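Local atomic coordinates of carbonic anhydrase (Neosartorya fumigata, PDB entry 7COI), a protein that probably catalyses the reversible hydration of carbon dioxide to hydrogencarbonate as a zinc-dependent beta-class carbonic anhydrase. Residues D79-S82 with A83-K87; K89-A92 with A93-Q97; I158-V162 with R163-V167; G231-A234 with L235-S239. One frame throughout, in Å; residues are numbered along the deposited sequence.

Interaction 1: D79-S82 with A83-K87; sequences DKFS and AALAK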
# COMPACT_ATOMS: atom_id res chain seq x y z
N ASP A 79 -27.11 24.34 1.56
CA ASP A 79 -26.43 23.04 1.32
C ASP A 79 -25.29 23.31 0.33
O ASP A 79 -25.61 23.68 -0.83
CB ASP A 79 -27.48 22.06 0.81
CG ASP A 79 -26.94 20.69 0.42
OD1 ASP A 79 -25.80 20.63 0.00
OD2 ASP A 79 -27.66 19.70 0.64
N LYS A 80 -24.03 23.17 0.72
CA LYS A 80 -22.87 23.50 -0.17
C LYS A 80 -22.78 22.53 -1.35
O LYS A 80 -22.25 22.93 -2.43
CB LYS A 80 -21.56 23.54 0.60
CG LYS A 80 -21.44 24.66 1.62
CD LYS A 80 -22.22 25.91 1.34
CE LYS A 80 -22.12 26.90 2.48
NZ LYS A 80 -20.95 27.75 2.23
N PHE A 81 -23.24 21.31 -1.18
CA PHE A 81 -23.26 20.30 -2.27
C PHE A 81 -24.25 20.76 -3.35
O PHE A 81 -23.88 20.81 -4.55
CB PHE A 81 -23.58 18.89 -1.76
CG PHE A 81 -23.71 17.89 -2.86
CD1 PHE A 81 -22.60 17.49 -3.60
CD2 PHE A 81 -24.95 17.41 -3.23
CE1 PHE A 81 -22.73 16.57 -4.64
CE2 PHE A 81 -25.08 16.51 -4.27
CZ PHE A 81 -23.96 16.07 -4.96
N SER A 82 -25.51 21.04 -2.99
CA SER A 82 -26.50 21.53 -3.96
C SER A 82 -26.01 22.82 -4.60
O SER A 82 -26.18 22.98 -5.83
CB SER A 82 -27.87 21.78 -3.34
OG SER A 82 -28.25 20.66 -2.64
N ALA A 83 -25.44 23.74 -3.81
CA ALA A 83 -24.94 25.03 -4.33
C ALA A 83 -23.85 24.76 -5.38
O ALA A 83 -23.82 25.45 -6.40
CB ALA A 83 -24.42 25.91 -3.21
N ALA A 84 -22.98 23.76 -5.13
CA ALA A 84 -21.87 23.42 -6.05
C ALA A 84 -22.43 22.89 -7.38
O ALA A 84 -21.89 23.27 -8.42
CB ALA A 84 -20.93 22.45 -5.39
N LEU A 85 -23.46 22.05 -7.35
CA LEU A 85 -24.03 21.50 -8.62
C LEU A 85 -24.65 22.66 -9.43
O LEU A 85 -24.53 22.67 -10.65
CB LEU A 85 -25.07 20.41 -8.33
CG LEU A 85 -24.55 19.13 -7.69
CD1 LEU A 85 -25.66 18.09 -7.65
CD2 LEU A 85 -23.28 18.61 -8.38
N ALA A 86 -25.31 23.62 -8.79
CA ALA A 86 -25.90 24.79 -9.48
C ALA A 86 -24.80 25.66 -10.08
O ALA A 86 -24.95 26.08 -11.24
CB ALA A 86 -26.77 25.58 -8.51
N LYS A 87 -23.69 25.86 -9.36
CA LYS A 87 -22.54 26.65 -9.87
C LYS A 87 -21.87 25.89 -11.02
O LYS A 87 -21.41 26.54 -11.97
CB LYS A 87 -21.56 26.99 -8.76
CG LYS A 87 -22.06 28.09 -7.87
CD LYS A 87 -21.21 28.36 -6.68
CE LYS A 87 -21.86 29.40 -5.78
NZ LYS A 87 -21.01 29.69 -4.60
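F81 and L85, one turn apart on the first modelled helix, make the side-chain contact here. The leucine reaches the ring through CD1, 3.8 Å from F81 CZ and as near to CE2, while its CG lies over one face of the phenyl, displaced toward the rim. Their i, i+4 spacing puts both residues on one side of the helix, and the torsions do the rest: chi1 of F81 (176°) leans its ring along the helix toward L85, and chi1 of L85 (-66°) leans the leucine back toward F81, where the ends meet. Beneath them L85 N donates to F81 O at 3.1 Å, and the same i to i+4 pattern ties A83 N to D79 O, A84 N to K80 O and A86 N to S82 O. The turn is the beginning of helix 80-98, with D79 as its N-cap. D79 OD1 takes the amide of S82 at 3.0 Å in a nearly straight bond (165° at the hydrogen), the N-H coming in from well above the carboxylate plane, and the amide of F81 in a weak, bent one. With its backbone O held by A83 N as well, D79 grips the first turn through two different oxygens, and its negative charge would be expected to suit the positive end of the helix dipole. Further out, F81 stacks on the ring of H253 of the second subunit, and both F81 and L85 pack on Q266 of that subunit. D79 itself rests against H169 of the same neighbouring chain.

Interaction 2: K89-A92 with A93-Q97; sequences KEWA and AKCSQ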
# COMPACT_ATOMS: atom_id res chain seq x y z
N LYS A 89 -23.49 24.06 -13.25
CA LYS A 89 -24.36 24.30 -14.43
C LYS A 89 -24.09 25.71 -14.97
O LYS A 89 -24.07 25.89 -16.20
CB LYS A 89 -25.79 23.98 -14.08
CG LYS A 89 -26.02 22.52 -13.75
CD LYS A 89 -27.48 22.09 -13.74
CE LYS A 89 -27.71 20.66 -13.25
NZ LYS A 89 -27.09 20.39 -11.92
N GLU A 90 -23.89 26.69 -14.10
CA GLU A 90 -23.58 28.09 -14.50
C GLU A 90 -22.23 28.11 -15.22
O GLU A 90 -22.11 28.78 -16.24
CB GLU A 90 -23.56 29.01 -13.29
CG GLU A 90 -24.89 29.19 -12.62
CD GLU A 90 -24.82 29.93 -11.29
OE1 GLU A 90 -23.73 30.37 -10.88
OE2 GLU A 90 -25.87 30.06 -10.67
N TRP A 91 -21.24 27.36 -14.71
CA TRP A 91 -19.92 27.27 -15.35
C TRP A 91 -20.02 26.63 -16.74
O TRP A 91 -19.40 27.14 -17.69
CB TRP A 91 -18.96 26.54 -14.40
CG TRP A 91 -17.64 26.35 -15.06
CD1 TRP A 91 -16.64 27.28 -15.18
CD2 TRP A 91 -17.19 25.18 -15.73
NE1 TRP A 91 -15.58 26.73 -15.87
CE2 TRP A 91 -15.89 25.45 -16.21
CE3 TRP A 91 -17.73 23.91 -15.93
CZ2 TRP A 91 -15.12 24.50 -16.89
CZ3 TRP A 91 -16.97 22.97 -16.60
CH2 TRP A 91 -15.68 23.26 -17.06
N ALA A 92 -20.78 25.55 -16.89
CA ALA A 92 -21.02 24.87 -18.19
C ALA A 92 -21.71 25.85 -19.16
O ALA A 92 -21.36 25.89 -20.32
CB ALA A 92 -21.85 23.62 -18.00
N ALA A 93 -22.65 26.65 -18.67
CA ALA A 93 -23.35 27.66 -19.51
C ALA A 93 -22.33 28.69 -19.99
O ALA A 93 -22.30 28.96 -21.21
CB ALA A 93 -24.51 28.28 -18.78
N LYS A 94 -21.46 29.17 -19.10
CA LYS A 94 -20.43 30.18 -19.44
C LYS A 94 -19.47 29.60 -20.49
O LYS A 94 -19.15 30.33 -21.49
CB LYS A 94 -19.70 30.63 -18.17
CG LYS A 94 -18.67 31.72 -18.36
CD LYS A 94 -18.09 32.29 -17.08
CE LYS A 94 -17.45 31.26 -16.16
NZ LYS A 94 -16.14 30.75 -16.64
N CYS A 95 -19.03 28.35 -20.33
CA CYS A 95 -18.17 27.65 -21.32
C CYS A 95 -18.85 27.64 -22.71
O CYS A 95 -18.18 27.98 -23.73
CB CYS A 95 -17.83 26.23 -20.90
SG CYS A 95 -16.64 26.20 -19.53
N SER A 96 -20.11 27.24 -22.75
CA SER A 96 -20.90 27.10 -24.00
C SER A 96 -21.02 28.47 -24.69
O SER A 96 -20.89 28.53 -25.96
CB SER A 96 -22.24 26.49 -23.69
OG SER A 96 -23.10 26.57 -24.82
N GLN A 97 -21.18 29.53 -23.91
CA GLN A 97 -21.40 30.92 -24.40
C GLN A 97 -20.08 31.54 -24.86
O GLN A 97 -20.09 32.16 -25.96
CB GLN A 97 -22.10 31.76 -23.34
CG GLN A 97 -23.56 31.35 -23.20
CD GLN A 97 -24.20 31.62 -21.86
OE1 GLN A 97 -25.28 31.08 -21.56
NE2 GLN A 97 -23.51 32.40 -21.04
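A cysteine sulfur-aromatic contact marks the later turns of helix 80-98, where C95 sits one turn beyond W91. C95 SG stands over one face of the indole, displaced toward the rim, 3.7 Å from the centroid of the W91 six-membered ring and 23° off its normal. Its nearest ring carbons are CE2 and CZ2, each 3.5 Å from SG. With W91 CG beside its own carbonyl carbon (chi1 176°), the indole tilts forward along the helix, and C95 holds SG close to its backbone N (chi1 -72°), which brings the sulfur against that face. K94 approaches the other end of the indole: its chain, bent at chi3 and chi4, crosses the tryptophan at about a right angle and leaves NZ 3.8 Å from W91 CD1, at an oblique position by the pyrrole. The backbone is regular. C95 N donates to W91 O at 2.9 Å, and K89 O, E90 O and A92 O receive the amides of A93, K94 and S96. L103 of helix 102-106 touches both W91 and C95, and Y257 of the second subunit packs on W91. Chemically the contact is mostly dispersion between a polarisable sulfur and a broad pi surface, so it depends on close fit more than on a precise donor-acceptor line, and together with L103 and Y257 of the second subunit it limits how the indole can turn.

Interaction 3: I158-V162 with R163-V167; sequences IEFAV and RHLRV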
# COMPACT_ATOMS: atom_id res chain seq x y z
N ILE A 158 2.18 8.79 -11.75
CA ILE A 158 3.48 9.17 -12.38
C ILE A 158 3.67 8.33 -13.64
O ILE A 158 4.03 8.92 -14.68
CB ILE A 158 4.62 9.01 -11.36
CG1 ILE A 158 4.47 10.07 -10.27
CG2 ILE A 158 5.97 9.02 -12.07
CD1 ILE A 158 5.22 9.83 -9.01
N GLU A 159 3.37 7.04 -13.59
CA GLU A 159 3.49 6.14 -14.76
C GLU A 159 2.59 6.67 -15.89
O GLU A 159 3.08 6.78 -17.05
CB GLU A 159 3.14 4.72 -14.36
CG GLU A 159 3.11 3.73 -15.51
CD GLU A 159 4.45 3.38 -16.16
OE1 GLU A 159 5.50 3.60 -15.55
OE2 GLU A 159 4.41 2.89 -17.27
N PHE A 160 1.33 6.99 -15.57
CA PHE A 160 0.35 7.42 -16.60
C PHE A 160 0.80 8.76 -17.20
O PHE A 160 0.86 8.89 -18.44
CB PHE A 160 -1.05 7.49 -16.03
CG PHE A 160 -2.11 7.56 -17.09
CD1 PHE A 160 -2.44 8.77 -17.68
CD2 PHE A 160 -2.81 6.42 -17.45
CE1 PHE A 160 -3.41 8.83 -18.67
CE2 PHE A 160 -3.79 6.48 -18.44
CZ PHE A 160 -4.09 7.68 -19.03
N ALA A 161 1.16 9.73 -16.36
CA ALA A 161 1.53 11.08 -16.82
C ALA A 161 2.80 10.99 -17.69
O ALA A 161 2.87 11.66 -18.74
CB ALA A 161 1.74 12.00 -15.67
N VAL A 162 3.81 10.29 -17.21
CA VAL A 162 5.16 10.33 -17.82
C VAL A 162 5.19 9.44 -19.06
O VAL A 162 5.65 9.92 -20.12
CB VAL A 162 6.27 9.99 -16.82
CG1 VAL A 162 7.62 9.95 -17.51
CG2 VAL A 162 6.30 11.00 -15.70
N ARG A 163 4.69 8.21 -18.99
CA ARG A 163 4.83 7.27 -20.12
C ARG A 163 3.71 7.51 -21.13
O ARG A 163 4.00 7.50 -22.34
CB ARG A 163 4.83 5.81 -19.66
CG ARG A 163 4.97 4.80 -20.80
CD ARG A 163 5.16 3.37 -20.32
NE ARG A 163 6.32 3.23 -19.43
CZ ARG A 163 7.60 3.18 -19.85
NH1 ARG A 163 7.89 3.31 -21.14
NH2 ARG A 163 8.60 3.05 -19.00
N HIS A 164 2.46 7.67 -20.68
CA HIS A 164 1.28 7.64 -21.56
C HIS A 164 0.95 9.07 -22.05
O HIS A 164 0.82 9.24 -23.25
CB HIS A 164 0.15 6.89 -20.90
CG HIS A 164 0.51 5.46 -20.69
ND1 HIS A 164 0.67 4.59 -21.74
CD2 HIS A 164 0.81 4.76 -19.57
CE1 HIS A 164 1.00 3.40 -21.28
NE2 HIS A 164 1.10 3.48 -19.94
N LEU A 165 0.89 10.08 -21.19
CA LEU A 165 0.59 11.45 -21.65
C LEU A 165 1.89 12.17 -22.07
O LEU A 165 1.77 13.23 -22.70
CB LEU A 165 -0.14 12.20 -20.52
CG LEU A 165 -1.50 11.60 -20.13
CD1 LEU A 165 -2.13 12.44 -19.02
CD2 LEU A 165 -2.44 11.49 -21.33
N ARG A 166 3.06 11.67 -21.69
CA ARG A 166 4.37 12.29 -22.02
C ARG A 166 4.40 13.75 -21.59
O ARG A 166 4.80 14.66 -22.39
CB ARG A 166 4.67 12.09 -23.51
CG ARG A 166 4.87 10.64 -23.90
CD ARG A 166 5.09 10.42 -25.40
NE ARG A 166 6.23 11.17 -25.89
CZ ARG A 166 7.51 10.78 -25.80
NH1 ARG A 166 7.82 9.62 -25.25
NH2 ARG A 166 8.47 11.56 -26.28
N VAL A 167 4.05 14.03 -20.34
CA VAL A 167 4.18 15.40 -19.80
C VAL A 167 5.63 15.84 -19.93
O VAL A 167 6.55 14.99 -19.86
CB VAL A 167 3.68 15.47 -18.34
CG1 VAL A 167 2.20 15.17 -18.25
CG2 VAL A 167 4.45 14.54 -17.42
O HOH W 1 2.39 1.75 -18.20
O HOH W 2 7.45 2.29 -16.83
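E159 and R163 both leave the helix with CG trans to N (chi1 175° for the glutamate); the bends at E159 chi2 and R163 chi3 then turn the two ends onto each other, the chains lying side by side and pointing the same way. The ends form a salt bridge: R163 NE donates to E159 OE2 at 2.9 Å, with a modest 134° at the hydrogen. NE meets OE2 on the syn side but 26° out of the carboxylate plane, whereas OE2 lies close to the guanidinium plane. One water gives to E159 OE1 and accepts from R163 NH2, closing a second path between the charges; NH2 also has a salt bridge to E243. Another water donates to OE2 and bonds to H164 NE2, linking the imidazole to the same carboxylate. Farther round the helix L165 packs on F160, with its CG 3.7 Å from F160 CE1, while H164 CB lies over a face of that phenyl. F160 O receives two amides, from H164 and L165, each at 3.0 Å, as the helix widens into a pi-type turn. The i to i+6 bond from V167 N to A161 O follows at 3.1 Å, and R166, with positive phi, brings its CA 3.3 Å from V162 O. The arginine's own end is bound by E247. A161 CB and V167 CG2 meet against L115 of strand 114-119. The helix thus ends through a widened turn and a positive-phi residue, completing the helical arm of a beta-alpha-beta crossover: helix 152-164 joins parallel strands 137-142 and 169-175 of the mixed central sheet.

Interaction 4: G231-A234 with L235-S239; sequences GLKA and LTQKS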
# COMPACT_ATOMS: atom_id res chain seq x y z
N GLY A 231 10.79 14.59 -2.01
CA GLY A 231 9.82 14.06 -2.99
C GLY A 231 10.42 14.10 -4.38
O GLY A 231 10.20 13.17 -5.13
N LEU A 232 11.20 15.13 -4.73
CA LEU A 232 11.82 15.21 -6.07
C LEU A 232 12.87 14.10 -6.20
O LEU A 232 13.00 13.53 -7.28
CB LEU A 232 12.48 16.58 -6.27
CG LEU A 232 11.55 17.77 -6.44
CD1 LEU A 232 12.34 19.07 -6.38
CD2 LEU A 232 10.74 17.71 -7.71
N LYS A 233 13.56 13.77 -5.12
CA LYS A 233 14.54 12.66 -5.10
C LYS A 233 13.77 11.35 -5.31
O LYS A 233 14.12 10.60 -6.21
CB LYS A 233 15.37 12.72 -3.82
CG LYS A 233 16.33 11.55 -3.64
CD LYS A 233 17.28 11.77 -2.48
CE LYS A 233 18.24 10.62 -2.30
NZ LYS A 233 19.11 10.83 -1.13
N ALA A 234 12.69 11.12 -4.55
CA ALA A 234 11.87 9.90 -4.67
C ALA A 234 11.32 9.79 -6.09
O ALA A 234 11.26 8.69 -6.64
CB ALA A 234 10.77 9.92 -3.64
N LEU A 235 10.88 10.92 -6.67
CA LEU A 235 10.28 10.97 -8.01
C LEU A 235 11.32 10.49 -9.03
O LEU A 235 10.95 9.72 -9.91
CB LEU A 235 9.85 12.42 -8.28
CG LEU A 235 9.37 12.74 -9.67
CD1 LEU A 235 8.06 12.01 -9.96
CD2 LEU A 235 9.17 14.25 -9.79
N THR A 236 12.59 10.91 -8.88
CA THR A 236 13.66 10.54 -9.83
C THR A 236 14.21 9.13 -9.57
O THR A 236 14.89 8.63 -10.47
CB THR A 236 14.77 11.60 -9.85
OG1 THR A 236 15.34 11.74 -8.55
CG2 THR A 236 14.27 12.94 -10.31
N GLN A 237 13.89 8.49 -8.44
CA GLN A 237 14.24 7.07 -8.14
C GLN A 237 13.19 6.15 -8.75
O GLN A 237 12.71 5.23 -8.07
CB GLN A 237 14.41 6.86 -6.65
CG GLN A 237 15.63 7.59 -6.10
CD GLN A 237 15.79 7.47 -4.61
OE1 GLN A 237 14.82 7.45 -3.86
NE2 GLN A 237 17.04 7.41 -4.15
N LYS A 238 12.80 6.46 -9.97
CA LYS A 238 11.80 5.71 -10.74
C LYS A 238 12.33 5.65 -12.16
O LYS A 238 12.59 6.73 -12.74
CB LYS A 238 10.44 6.40 -10.71
CG LYS A 238 9.83 6.48 -9.32
CD LYS A 238 8.43 7.10 -9.34
CE LYS A 238 7.95 7.39 -7.93
NZ LYS A 238 7.87 6.16 -7.12
N SER A 239 12.44 4.45 -12.71
CA SER A 239 13.00 4.27 -14.07
C SER A 239 12.19 5.09 -15.08
O SER A 239 12.81 5.72 -15.99
CB SER A 239 13.06 2.83 -14.46
OG SER A 239 13.86 2.71 -15.63
O HOH W 3 10.49 6.22 -5.88
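The last turn of helix 216-236 begins regularly, with L235 N on G231 O at 2.8 Å and T236 N on L232 O, and then gives way to weak bonds from Q237 N to K233 O and A234 O. T236 sets its hydroxyl in the crowded position between N and the carbonyl carbon (chi1 59°), which turns OG1 back over the preceding turn, 2.9 Å from K233 O and 3.2 Å from L232 O; the hydroxyl also bonds to R279 NH1. Q237 leaves the helical conformation and runs its extended chain back past K233, with NE2 3.9 Å from K233 CE; its amide is held by Q202 and E205 of the third subunit. K238 curls the other way, bent at chi4, and its NZ gives to a water at 2.9 Å. That water in turn donates to A234 O at 2.7 Å and to Q237 O, so a single molecule ties the lysine to the carbonyls at the helix end. On the apolar side L232 CD2 and L235 CD2 come within 4.3 Å. These leucines face strand 169-175, L232 on I172 and L235 on V170, while L235 and K238 also meet I158 of helix 152-164, and helix 273-283 covers K233 and Q237 through R279.

How the interactions relate
Interactions 1 and 2 lie in series on helix 80-98, well out from the centre of the chain; each relies on an aromatic residue meeting the side chain one turn on, leucine in one and cysteine in the other. Interactions 3 and 4 are helix ends beside the central sheet, and they touch each other, I158 CD1 lying 3.7 Å from L235 CD1. Interactions 1, 2 and 3 meet the second subunit, the buried interaction 4 the third, and a salt bridge spans only interaction 3. Capping contrasts too: an aspartate opens the helix in interaction 1, V167 N and R248 serve the last carbonyls in 3, and a lysine-held water does so in 4.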